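Anapc5 protein (Xenopus laevis, PDB 5BPZ) is a subunit of the anaphase-promoting complex (APC/C), the ubiquitin ligase that drives cell-cycle progression. Local coordinates at residues 29-38 and 133-141. Residues are numbered along the deposited sequence; the frame is centred on the assembly and turned at random.
Sequences WVTPYKISVL and FLRHMILAY
M137 reaches out from helix 129-142 and packs against W29, V30, K34 and L38. Its chain bends at chi2 (-61°) and chi3, which brings the terminal methyl over the indole: CE lies 4.1 Å from the centroid of the W29 six-membered ring, a CH-pi contact close to the ring normal. SD rests 3.7 Å from CB of K34 and also meets V30 CG2, while the base of the side chain is covered by L38, whose CD1 is 3.9 Å from M137 CB. The other branch of L38 wedges between two residues, CD2 lying 3.7 Å from F133 CE2 and 3.8 Å from L134 CD2. With CG anti to the backbone N (chi1 -174°), the F133 ring reaches across to helix 32-46, where K34 CD meets its edge 3.7 Å from CE1 and V37 CG1 lies near CE2. An alanine in place of F133 would probably leave L38, V37 and the aliphatic part of K34 without their shared aromatic partner. Just before helix 32-46, V30 CG2 packs 3.7 Å from A140 CB. No hydrogen bond links the segments; the contact is apolar, made by the chain leading into helix 32-46 and by that helix's first turns, and segments 32-38 and 133-141 cross at -131° within an all-helical domain. Helix 103-114 extends it through F109 and L113 against L38 and a ring stack of F110 with Y141, and helix 146-164 places L152 against V30.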
loop_
_atom_site.group_PDB
_atom_site.type_symbol
_atom_site.label_atom_id
_atom_site.label_comp_id
_atom_site.label_asym_id
_atom_site.label_seq_id
_atom_site.Cartn_x
_atom_site.Cartn_y
_atom_site.Cartn_z
ATOM N N TRP A 29 12.824 -0.224 -7.394
ATOM C CA TRP A 29 12.096 -1.388 -6.886
ATOM C C TRP A 29 10.768 -1.004 -6.210
ATOM O O TRP A 29 9.799 -1.761 -6.291
ATOM C CB TRP A 29 12.988 -2.238 -5.960
ATOM C CG TRP A 29 12.423 -3.582 -5.585
ATOM C CD1 TRP A 29 11.576 -4.357 -6.326
ATOM C CD2 TRP A 29 12.748 -4.348 -4.420
ATOM N NE1 TRP A 29 11.296 -5.526 -5.658
ATOM C CE2 TRP A 29 12.010 -5.553 -4.491
ATOM C CE3 TRP A 29 13.578 -4.127 -3.306
ATOM C CZ2 TRP A 29 12.079 -6.533 -3.492
ATOM C CZ3 TRP A 29 13.641 -5.097 -2.315
ATOM C CH2 TRP A 29 12.901 -6.283 -2.414
ATOM N N VAL A 30 10.726 0.173 -5.560
ATOM C CA VAL A 30 9.525 0.707 -4.917
ATOM C C VAL A 30 8.667 1.304 -6.035
ATOM O O VAL A 30 9.129 2.199 -6.740
ATOM C CB VAL A 30 9.851 1.757 -3.816
ATOM C CG1 VAL A 30 8.573 2.313 -3.190
ATOM C CG2 VAL A 30 10.755 1.171 -2.739
ATOM N N THR A 31 7.447 0.780 -6.218
ATOM C CA THR A 31 6.520 1.244 -7.254
ATOM C C THR A 31 5.165 1.653 -6.637
ATOM O O THR A 31 4.892 1.254 -5.502
ATOM C CB THR A 31 6.308 0.143 -8.319
ATOM O OG1 THR A 31 5.838 -1.046 -7.689
ATOM C CG2 THR A 31 7.552 -0.140 -9.161
ATOM N N PRO A 32 4.280 2.391 -7.375
ATOM C CA PRO A 32 2.948 2.722 -6.817
ATOM C C PRO A 32 2.111 1.503 -6.383
ATOM O O PRO A 32 1.335 1.620 -5.435
ATOM C CB PRO A 32 2.266 3.506 -7.938
ATOM C CG PRO A 32 3.353 3.957 -8.839
ATOM C CD PRO A 32 4.450 2.955 -8.734
ATOM N N TYR A 33 2.288 0.332 -7.036
ATOM C CA TYR A 33 1.603 -0.902 -6.629
ATOM C C TYR A 33 2.091 -1.338 -5.232
ATOM O O TYR A 33 1.274 -1.717 -4.384
ATOM C CB TYR A 33 1.834 -2.046 -7.644
ATOM C CG TYR A 33 1.443 -3.401 -7.094
ATOM C CD1 TYR A 33 0.105 -3.773 -6.987
ATOM C CD2 TYR A 33 2.407 -4.288 -6.623
ATOM C CE1 TYR A 33 -0.261 -4.997 -6.439
ATOM C CE2 TYR A 33 2.049 -5.517 -6.065
ATOM C CZ TYR A 33 0.713 -5.872 -5.991
ATOM O OH TYR A 33 0.344 -7.075 -5.445
ATOM N N LYS A 34 3.427 -1.306 -5.018
ATOM C CA LYS A 34 4.069 -1.696 -3.755
ATOM C C LYS A 34 3.612 -0.781 -2.618
ATOM O O LYS A 34 3.386 -1.271 -1.518
ATOM C CB LYS A 34 5.605 -1.682 -3.876
ATOM C CG LYS A 34 6.175 -2.696 -4.867
ATOM C CD LYS A 34 6.592 -4.005 -4.216
ATOM C CE LYS A 34 7.727 -4.684 -4.950
ATOM N NZ LYS A 34 7.324 -5.186 -6.290
ATOM N N ILE A 35 3.431 0.533 -2.904
ATOM C CA ILE A 35 2.936 1.556 -1.966
ATOM C C ILE A 35 1.505 1.196 -1.555
ATOM O O ILE A 35 1.164 1.220 -0.368
ATOM C CB ILE A 35 3.028 2.975 -2.603
ATOM C CG1 ILE A 35 4.508 3.429 -2.728
ATOM C CG2 ILE A 35 2.208 4.001 -1.813
ATOM C CD1 ILE A 35 4.746 4.694 -3.681
ATOM N N SER A 36 0.694 0.809 -2.543
ATOM C CA SER A 36 -0.696 0.394 -2.369
ATOM C C SER A 36 -0.805 -0.857 -1.481
ATOM O O SER A 36 -1.721 -0.967 -0.668
ATOM C CB SER A 36 -1.334 0.183 -3.734
ATOM O OG SER A 36 -1.221 1.377 -4.495
ATOM N N VAL A 37 0.174 -1.761 -1.589
ATOM C CA VAL A 37 0.264 -2.967 -0.757
ATOM C C VAL A 37 0.613 -2.565 0.694
ATOM O O VAL A 37 0.017 -3.092 1.635
ATOM C CB VAL A 37 1.219 -4.025 -1.355
ATOM C CG1 VAL A 37 1.419 -5.193 -0.393
ATOM C CG2 VAL A 37 0.678 -4.533 -2.693
ATOM N N LEU A 38 1.517 -1.584 0.860
ATOM C CA LEU A 38 1.880 -1.039 2.172
ATOM C C LEU A 38 0.655 -0.400 2.821
ATOM O O LEU A 38 0.412 -0.643 3.994
ATOM C CB LEU A 38 3.037 -0.021 2.066
ATOM C CG LEU A 38 4.403 -0.564 1.635
ATOM C CD1 LEU A 38 5.360 0.575 1.345
ATOM C CD2 LEU A 38 5.010 -1.521 2.697
ATOM N N PHE A 133 9.031 -7.592 3.895
ATOM C CA PHE A 133 8.462 -6.692 2.890
ATOM C C PHE A 133 8.477 -5.240 3.387
ATOM O O PHE A 133 8.842 -4.348 2.625
ATOM C CB PHE A 133 7.037 -7.126 2.485
ATOM C CG PHE A 133 6.431 -6.326 1.350
ATOM C CD1 PHE A 133 6.737 -6.623 0.027
ATOM C CD2 PHE A 133 5.569 -5.265 1.606
ATOM C CE1 PHE A 133 6.197 -5.870 -1.020
ATOM C CE2 PHE A 133 5.028 -4.512 0.558
ATOM C CZ PHE A 133 5.344 -4.821 -0.747
ATOM N N LEU A 134 8.077 -5.009 4.655
ATOM C CA LEU A 134 8.056 -3.679 5.265
ATOM C C LEU A 134 9.473 -3.130 5.332
ATOM O O LEU A 134 9.707 -2.003 4.903
ATOM C CB LEU A 134 7.413 -3.708 6.666
ATOM C CG LEU A 134 5.886 -3.882 6.734
ATOM C CD1 LEU A 134 5.455 -4.271 8.120
ATOM C CD2 LEU A 134 5.149 -2.611 6.321
ATOM N N ARG A 135 10.424 -3.972 5.783
ATOM C CA ARG A 135 11.852 -3.687 5.887
ATOM C C ARG A 135 12.441 -3.315 4.516
ATOM O O ARG A 135 12.981 -2.219 4.367
ATOM C CB ARG A 135 12.583 -4.905 6.487
ATOM C CG ARG A 135 14.034 -4.615 6.836
ATOM C CD ARG A 135 14.877 -5.863 6.997
ATOM N NE ARG A 135 16.296 -5.552 6.811
ATOM C CZ ARG A 135 17.106 -5.116 7.771
ATOM N NH1 ARG A 135 16.651 -4.944 9.008
ATOM N NH2 ARG A 135 18.377 -4.845 7.503
ATOM N N HIS A 136 12.314 -4.214 3.519
ATOM C CA HIS A 136 12.837 -4.000 2.168
ATOM C C HIS A 136 12.208 -2.815 1.444
ATOM O O HIS A 136 12.904 -2.193 0.638
ATOM C CB HIS A 136 12.765 -5.275 1.311
ATOM C CG HIS A 136 13.676 -6.367 1.794
ATOM N ND1 HIS A 136 13.205 -7.646 2.033
ATOM C CD2 HIS A 136 14.999 -6.327 2.084
ATOM C CE1 HIS A 136 14.251 -8.344 2.447
ATOM N NE2 HIS A 136 15.351 -7.591 2.499
ATOM N N MET A 137 10.933 -2.466 1.743
ATOM C CA MET A 137 10.294 -1.290 1.129
ATOM C C MET A 137 10.819 0.009 1.745
ATOM O O MET A 137 11.149 0.929 0.998
ATOM C CB MET A 137 8.761 -1.338 1.199
ATOM C CG MET A 137 8.128 -2.269 0.173
ATOM S SD MET A 137 8.471 -1.796 -1.549
ATOM C CE MET A 137 9.606 -3.157 -2.025
ATOM N N ILE A 138 10.896 0.081 3.106
ATOM C CA ILE A 138 11.384 1.253 3.841
ATOM C C ILE A 138 12.876 1.483 3.551
ATOM O O ILE A 138 13.284 2.635 3.404
ATOM C CB ILE A 138 11.041 1.217 5.375
ATOM C CG1 ILE A 138 9.519 1.035 5.651
ATOM C CG2 ILE A 138 11.602 2.439 6.143
ATOM C CD1 ILE A 138 8.549 2.205 5.244
ATOM N N LEU A 139 13.679 0.397 3.439
ATOM C CA LEU A 139 15.108 0.506 3.122
ATOM C C LEU A 139 15.311 1.020 1.699
ATOM O O LEU A 139 16.023 2.008 1.524
ATOM C CB LEU A 139 15.863 -0.818 3.314
ATOM C CG LEU A 139 16.200 -1.260 4.741
ATOM C CD1 LEU A 139 16.757 -2.671 4.738
ATOM C CD2 LEU A 139 17.200 -0.321 5.410
ATOM N N ALA A 140 14.661 0.382 0.688
ATOM C CA ALA A 140 14.762 0.796 -0.719
ATOM C C ALA A 140 14.236 2.216 -0.917
ATOM O O ALA A 140 14.783 2.945 -1.750
ATOM C CB ALA A 140 14.033 -0.177 -1.628
ATOM N N TYR A 141 13.222 2.627 -0.112
ATOM C CA TYR A 141 12.676 3.984 -0.128
ATOM C C TYR A 141 13.720 4.986 0.351
ATOM O O TYR A 141 13.914 5.994 -0.318
ATOM C CB TYR A 141 11.390 4.118 0.719
ATOM C CG TYR A 141 10.846 5.536 0.765
ATOM C CD1 TYR A 141 10.185 6.086 -0.331
ATOM C CD2 TYR A 141 11.021 6.336 1.891
ATOM C CE1 TYR A 141 9.713 7.398 -0.308
ATOM C CE2 TYR A 141 10.542 7.647 1.929
ATOM C CZ TYR A 141 9.881 8.170 0.829
ATOM O OH TYR A 141 9.402 9.457 0.852
#